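Transcriptional regulator, TetR family (Myxococcus xanthus, PDB 5K7F) probably binds DNA as a TetR-family transcriptional regulator that responds to isovaleryl coenzyme A and controls an alternative route to that compound. Local coordinates at residues E76-S81 / I101-R106; R94-H99 / K135-F140. All blocks are in the same frame, centred on the assembly; numbering follows the deposited sequence.

Overall arrangement
From the N terminus, the chain passes through the short helices of the predicted DNA-binding region and enters the long helix 60-83. Contact 1 lies near the end of that helix. It closes a loop of 19 residues, mostly helical, when the end of helix 89-105 returns to pack against 76-81. Contact 2 starts within this loop, at 94-99, and closes later at 135-140 on helix 125-150. The two loops therefore cross, and helix 89-105 serves both. Their centres are 9 Å apart, and Val79 of contact 1 touches Cys96 and Tyr137 of contact 2. Together they join three helices around one apolar patch.

Contact 1 of 2, residues E76-S81 / I101-R106; sequences EEQVLS and ILLVTR
A bound water bridges Gln78 and Arg106. It donates to Gln78 O, 3.0 Å away, and accepts from Arg106 NH1, also at 3.0 Å, lying at the edge of the guanidinium and in its plane. The carbonyl is part of a wider pi-type turn spanning 76-80. At the start of that turn Glu76 O takes two bonds, from Ser81 N and from Ser81 OG at 2.9 Å. Arg106 is the first residue to leave helical geometry after 101-105. Its chain runs extended from CG to NE and brings the guanidinium back beside its own helix, where Leu102 CB lies over one face, 3.4 Å above the plane and displaced toward the border of the group. Gln78 OE1 comes within 3.5 Å of Arg106 NH1, but the amide and guanidinium planes stand 81° apart and the pair is not hydrogen-bonded. Next to these polar groups the packing is apolar. Leu103 CD2 meets Val79 CG2 at 4.0 Å, and the two side chains cross at about a right angle. Leu103 CD1 reaches Gln78 CG at 4.3 Å. The contact thus joins the end of helix 60-83 to the end of helix 89-105. Trp108 packs on Gln78, and helix 125-150 covers Val79 through Tyr137.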
loop_
_atom_site.group_PDB
_atom_site.type_symbol
_atom_site.label_atom_id
_atom_site.label_comp_id
_atom_site.label_asym_id
_atom_site.label_seq_id
_atom_site.Cartn_x
_atom_site.Cartn_y
_atom_site.Cartn_z
ATOM N N GLU A 76 -16.382 4.479 8.992
ATOM C CA GLU A 76 -17.776 4.321 9.406
ATOM C C GLU A 76 -18.732 5.159 8.552
ATOM O O GLU A 76 -19.746 4.666 8.049
ATOM C CB GLU A 76 -17.935 4.717 10.878
ATOM C CG GLU A 76 -19.388 4.744 11.342
ATOM C CD GLU A 76 -20.041 3.365 11.359
ATOM O OE1 GLU A 76 -19.302 2.335 11.395
ATOM O OE2 GLU A 76 -21.297 3.330 11.369
ATOM N N GLU A 77 -18.435 6.444 8.407
ATOM C CA GLU A 77 -19.380 7.376 7.817
ATOM C C GLU A 77 -19.497 7.204 6.309
ATOM O O GLU A 77 -20.583 7.394 5.733
ATOM C CB GLU A 77 -18.938 8.784 8.166
ATOM C CG GLU A 77 -18.967 9.000 9.661
ATOM C CD GLU A 77 -18.511 10.384 10.063
ATOM O OE1 GLU A 77 -18.205 11.205 9.162
ATOM O OE2 GLU A 77 -18.475 10.642 11.288
ATOM N N GLN A 78 -18.390 6.891 5.652
ATOM C CA GLN A 78 -18.360 6.825 4.204
ATOM C C GLN A 78 -18.410 5.412 3.664
ATOM O O GLN A 78 -18.552 5.248 2.450
ATOM C CB GLN A 78 -17.105 7.506 3.661
ATOM C CG GLN A 78 -16.975 8.966 3.960
ATOM C CD GLN A 78 -18.103 9.763 3.291
ATOM O OE1 GLN A 78 -18.364 9.585 2.086
ATOM N NE2 GLN A 78 -18.763 10.627 4.047
ATOM N N VAL A 79 -18.245 4.393 4.501
ATOM C CA VAL A 79 -18.208 3.029 3.985
ATOM C C VAL A 79 -19.191 2.146 4.754
ATOM O O VAL A 79 -20.235 1.775 4.225
ATOM C CB VAL A 79 -16.775 2.454 4.021
ATOM C CG1 VAL A 79 -16.781 1.040 3.491
ATOM C CG2 VAL A 79 -15.795 3.308 3.229
ATOM N N LEU A 80 -18.886 1.830 6.016
ATOM C CA LEU A 80 -19.682 0.837 6.749
ATOM C C LEU A 80 -21.157 1.217 6.879
ATOM O O LEU A 80 -22.054 0.378 6.709
ATOM C CB LEU A 80 -19.104 0.633 8.136
ATOM C CG LEU A 80 -17.814 -0.097 8.144
ATOM C CD1 LEU A 80 -17.317 -0.104 9.571
ATOM C CD2 LEU A 80 -17.994 -1.536 7.680
ATOM N N SER A 81 -21.437 2.455 7.239
ATOM C CA SER A 81 -22.829 2.832 7.453
ATOM C C SER A 81 -23.616 2.742 6.162
ATOM O O SER A 81 -24.842 2.638 6.203
ATOM C CB SER A 81 -22.904 4.227 8.048
ATOM O OG SER A 81 -22.399 5.215 7.160
ATOM N N ILE A 101 -13.044 2.727 -2.365
ATOM C CA ILE A 101 -12.211 3.344 -3.384
ATOM C C ILE A 101 -12.504 4.833 -3.459
ATOM O O ILE A 101 -11.600 5.662 -3.641
ATOM C CB ILE A 101 -12.430 2.655 -4.743
ATOM C CG1 ILE A 101 -11.821 1.263 -4.747
ATOM C CG2 ILE A 101 -11.790 3.466 -5.904
ATOM C CD1 ILE A 101 -12.288 0.376 -5.878
ATOM N N LEU A 102 -13.768 5.185 -3.322
ATOM C CA LEU A 102 -14.130 6.599 -3.292
ATOM C C LEU A 102 -13.520 7.290 -2.066
ATOM O O LEU A 102 -12.948 8.376 -2.173
ATOM C CB LEU A 102 -15.664 6.762 -3.355
ATOM C CG LEU A 102 -16.404 6.242 -4.624
ATOM C CD1 LEU A 102 -17.901 6.386 -4.485
ATOM C CD2 LEU A 102 -15.857 6.866 -5.906
ATOM N N LEU A 103 -13.625 6.690 -0.885
ATOM C CA LEU A 103 -12.987 7.291 0.289
ATOM C C LEU A 103 -11.483 7.546 0.086
ATOM O O LEU A 103 -10.938 8.543 0.568
ATOM C CB LEU A 103 -13.212 6.386 1.501
ATOM C CG LEU A 103 -12.426 6.727 2.760
ATOM C CD1 LEU A 103 -12.830 8.040 3.315
ATOM C CD2 LEU A 103 -12.628 5.660 3.828
ATOM N N VAL A 104 -10.808 6.682 -0.669
ATOM C CA VAL A 104 -9.377 6.784 -0.885
ATOM C C VAL A 104 -9.030 7.874 -1.874
ATOM O O VAL A 104 -7.916 8.419 -1.820
ATOM C CB VAL A 104 -8.877 5.410 -1.357
ATOM C CG1 VAL A 104 -7.581 5.514 -2.045
ATOM C CG2 VAL A 104 -8.735 4.479 -0.140
ATOM N N THR A 105 -9.966 8.216 -2.782
ATOM C CA THR A 105 -9.654 9.059 -3.929
ATOM C C THR A 105 -10.267 10.432 -3.861
ATOM O O THR A 105 -9.753 11.331 -4.540
ATOM C CB THR A 105 -10.060 8.390 -5.255
ATOM O OG1 THR A 105 -11.402 7.917 -5.235
ATOM C CG2 THR A 105 -9.166 7.189 -5.558
ATOM N N ARG A 106 -11.315 10.627 -3.052
ATOM C CA ARG A 106 -11.925 11.959 -2.948
ATOM C C ARG A 106 -10.916 12.966 -2.386
ATOM O O ARG A 106 -10.227 12.712 -1.394
ATOM C CB ARG A 106 -13.175 11.908 -2.074
ATOM C CG ARG A 106 -14.360 11.118 -2.652
ATOM C CD ARG A 106 -15.742 11.695 -2.134
ATOM N NE ARG A 106 -16.873 10.837 -2.439
ATOM C CZ ARG A 106 -17.173 9.717 -1.798
ATOM N NH1 ARG A 106 -16.390 9.266 -0.814
ATOM N NH2 ARG A 106 -18.234 9.038 -2.178
HETATM O O HOH W 1 -17.153 6.507 0.170
#

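Contact 2 of 2, residues R94-H99 / K135-F140; sequences RACMRH and KKYVDF
Cys96 reaches from helix 89-105 to Tyr137 and Phe140 on helix 125-150, making a Cys sulfur-aromatic contact within the all-helical C-terminal domain of the TetR fold. Its CB points toward the other helix. SG is anti to the backbone N (chi1 -165°), which carries the sulfur on toward both rings. SG lies 5.1 Å from the centroid of the Tyr137 ring and 5.2 Å from that of Phe140. It approaches both obliquely, 68° off the ring normal for Tyr137 and 74° for Phe140. Tyr137 CE1 and CZ are the atoms of that ring nearest to the sulfur. Phe140 starts out toward Cys96, while Tyr137 leaves its helix across that direction and comes near only with its hydroxyl end. The backbones stay well separated, with Cys96 CA and Phe140 CA 10.1 Å apart, and the long aromatic side chains span the gap. The hydroxyl of Tyr137 has its polar partner one turn along from Cys96: it is hydrogen-bonded to Asn100 OD1. Val79 of helix 60-83 packs on Cys96, and Leu167 of helix 159-171 touches Tyr137. At its tip, Cys96 SG approaches Tyr137 OH to 3.3 Å and Phe140 CE2 to 3.9 Å.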
loop_
_atom_site.group_PDB
_atom_site.type_symbol
_atom_site.label_atom_id
_atom_site.label_comp_id
_atom_site.label_asym_id
_atom_site.label_seq_id
_atom_site.Cartn_x
_atom_site.Cartn_y
_atom_site.Cartn_z
ATOM N N ARG A 94 -19.129 -5.967 -2.855
ATOM C CA ARG A 94 -19.045 -5.125 -4.048
ATOM C C ARG A 94 -19.320 -3.654 -3.713
ATOM O O ARG A 94 -18.610 -2.749 -4.182
ATOM C CB ARG A 94 -20.052 -5.586 -5.104
ATOM C CG ARG A 94 -19.733 -6.910 -5.715
ATOM C CD ARG A 94 -20.772 -7.322 -6.766
ATOM N NE ARG A 94 -20.503 -8.652 -7.279
ATOM C CZ ARG A 94 -21.432 -9.581 -7.515
ATOM N NH1 ARG A 94 -22.716 -9.325 -7.288
ATOM N NH2 ARG A 94 -21.066 -10.772 -7.966
ATOM N N ALA A 95 -20.308 -3.415 -2.868
ATOM C CA ALA A 95 -20.619 -2.046 -2.454
ATOM C C ALA A 95 -19.534 -1.490 -1.546
ATOM O O ALA A 95 -19.189 -0.304 -1.658
ATOM C CB ALA A 95 -21.981 -1.988 -1.763
ATOM N N CYS A 96 -18.980 -2.339 -0.653
ATOM C CA CYS A 96 -17.944 -1.910 0.282
ATOM C C CYS A 96 -16.695 -1.480 -0.470
ATOM O O CYS A 96 -16.112 -0.422 -0.206
ATOM C CB CYS A 96 -17.650 -3.028 1.269
ATOM S SG CYS A 96 -16.713 -2.538 2.733
ATOM N N MET A 97 -16.310 -2.271 -1.474
ATOM C CA MET A 97 -15.155 -1.948 -2.292
ATOM C C MET A 97 -15.340 -0.627 -3.028
ATOM O O MET A 97 -14.419 0.205 -3.070
ATOM C CB MET A 97 -14.894 -3.052 -3.306
ATOM C CG MET A 97 -13.622 -2.772 -4.110
ATOM S SD MET A 97 -13.144 -4.163 -5.149
ATOM C CE MET A 97 -11.705 -4.710 -4.276
ATOM N N ARG A 98 -16.512 -0.436 -3.654
ATOM C CA ARG A 98 -16.746 0.811 -4.374
ATOM C C ARG A 98 -16.689 2.013 -3.422
ATOM O O ARG A 98 -15.941 2.974 -3.672
ATOM C CB ARG A 98 -18.070 0.738 -5.121
ATOM C CG ARG A 98 -18.375 1.954 -5.990
ATOM C CD ARG A 98 -19.682 1.743 -6.745
ATOM N NE ARG A 98 -19.933 2.726 -7.810
ATOM C CZ ARG A 98 -19.449 2.670 -9.054
ATOM N NH1 ARG A 98 -18.618 1.694 -9.460
ATOM N NH2 ARG A 98 -19.815 3.606 -9.912
ATOM N N HIS A 99 -17.389 1.938 -2.292
ATOM C CA HIS A 99 -17.319 3.036 -1.317
ATOM C C HIS A 99 -15.897 3.277 -0.806
ATOM O O HIS A 99 -15.476 4.432 -0.635
ATOM C CB HIS A 99 -18.265 2.751 -0.158
ATOM C CG HIS A 99 -19.726 3.019 -0.481
ATOM N ND1 HIS A 99 -20.224 4.278 -0.730
ATOM C CD2 HIS A 99 -20.770 2.170 -0.646
ATOM C CE1 HIS A 99 -21.521 4.198 -0.996
ATOM N NE2 HIS A 99 -21.883 2.926 -0.944
ATOM N N LYS A 135 -8.980 -3.170 13.183
ATOM C CA LYS A 135 -9.291 -4.594 13.128
ATOM C C LYS A 135 -10.789 -4.845 13.005
ATOM O O LYS A 135 -11.189 -5.884 12.468
ATOM C CB LYS A 135 -8.749 -5.321 14.362
ATOM C CG LYS A 135 -9.070 -6.824 14.353
ATOM C CD LYS A 135 -8.469 -7.557 15.556
ATOM C CE LYS A 135 -8.714 -9.059 15.453
ATOM N NZ LYS A 135 -10.134 -9.431 15.650
ATOM N N LYS A 136 -11.624 -3.943 13.511
ATOM C CA LYS A 136 -13.071 -4.073 13.313
ATOM C C LYS A 136 -13.440 -4.032 11.829
ATOM O O LYS A 136 -14.313 -4.780 11.387
ATOM C CB LYS A 136 -13.807 -3.006 14.096
ATOM C CG LYS A 136 -13.791 -3.255 15.617
ATOM C CD LYS A 136 -14.962 -2.586 16.332
ATOM C CE LYS A 136 -14.645 -2.299 17.799
ATOM N NZ LYS A 136 -13.915 -0.992 17.988
ATOM N N TYR A 137 -12.763 -3.194 11.037
ATOM C CA TYR A 137 -13.003 -3.194 9.595
ATOM C C TYR A 137 -12.573 -4.507 8.947
ATOM O O TYR A 137 -13.311 -5.087 8.135
ATOM C CB TYR A 137 -12.285 -1.994 8.959
ATOM C CG TYR A 137 -12.681 -1.770 7.510
ATOM C CD1 TYR A 137 -13.994 -1.487 7.168
ATOM C CD2 TYR A 137 -11.748 -1.822 6.496
ATOM C CE1 TYR A 137 -14.390 -1.300 5.829
ATOM C CE2 TYR A 137 -12.111 -1.632 5.170
ATOM C CZ TYR A 137 -13.447 -1.351 4.842
ATOM O OH TYR A 137 -13.843 -1.150 3.532
ATOM N N VAL A 138 -11.366 -4.982 9.272
ATOM C CA VAL A 138 -10.897 -6.249 8.728
ATOM C C VAL A 138 -11.858 -7.374 9.099
ATOM O O VAL A 138 -12.168 -8.240 8.266
ATOM C CB VAL A 138 -9.464 -6.560 9.208
ATOM C CG1 VAL A 138 -9.030 -7.944 8.741
ATOM C CG2 VAL A 138 -8.475 -5.553 8.681
ATOM N N ASP A 139 -12.348 -7.376 10.354
ATOM C CA ASP A 139 -13.303 -8.399 10.789
ATOM C C ASP A 139 -14.550 -8.384 9.914
ATOM O O ASP A 139 -15.101 -9.437 9.553
ATOM C CB ASP A 139 -13.717 -8.160 12.250
ATOM C CG ASP A 139 -12.618 -8.452 13.256
ATOM O OD1 ASP A 139 -11.589 -9.069 12.910
ATOM O OD2 ASP A 139 -12.806 -8.048 14.423
ATOM N N PHE A 140 -15.047 -7.184 9.620
ATOM C CA PHE A 140 -16.204 -7.037 8.757
ATOM C C PHE A 140 -15.953 -7.648 7.388
ATOM O O PHE A 140 -16.797 -8.384 6.865
ATOM C CB PHE A 140 -16.536 -5.560 8.642
ATOM C CG PHE A 140 -17.721 -5.247 7.723
ATOM C CD1 PHE A 140 -19.021 -5.269 8.190
ATOM C CD2 PHE A 140 -17.514 -4.914 6.381
ATOM C CE1 PHE A 140 -20.098 -4.929 7.346
ATOM C CE2 PHE A 140 -18.571 -4.585 5.546
ATOM C CZ PHE A 140 -19.860 -4.624 6.011
#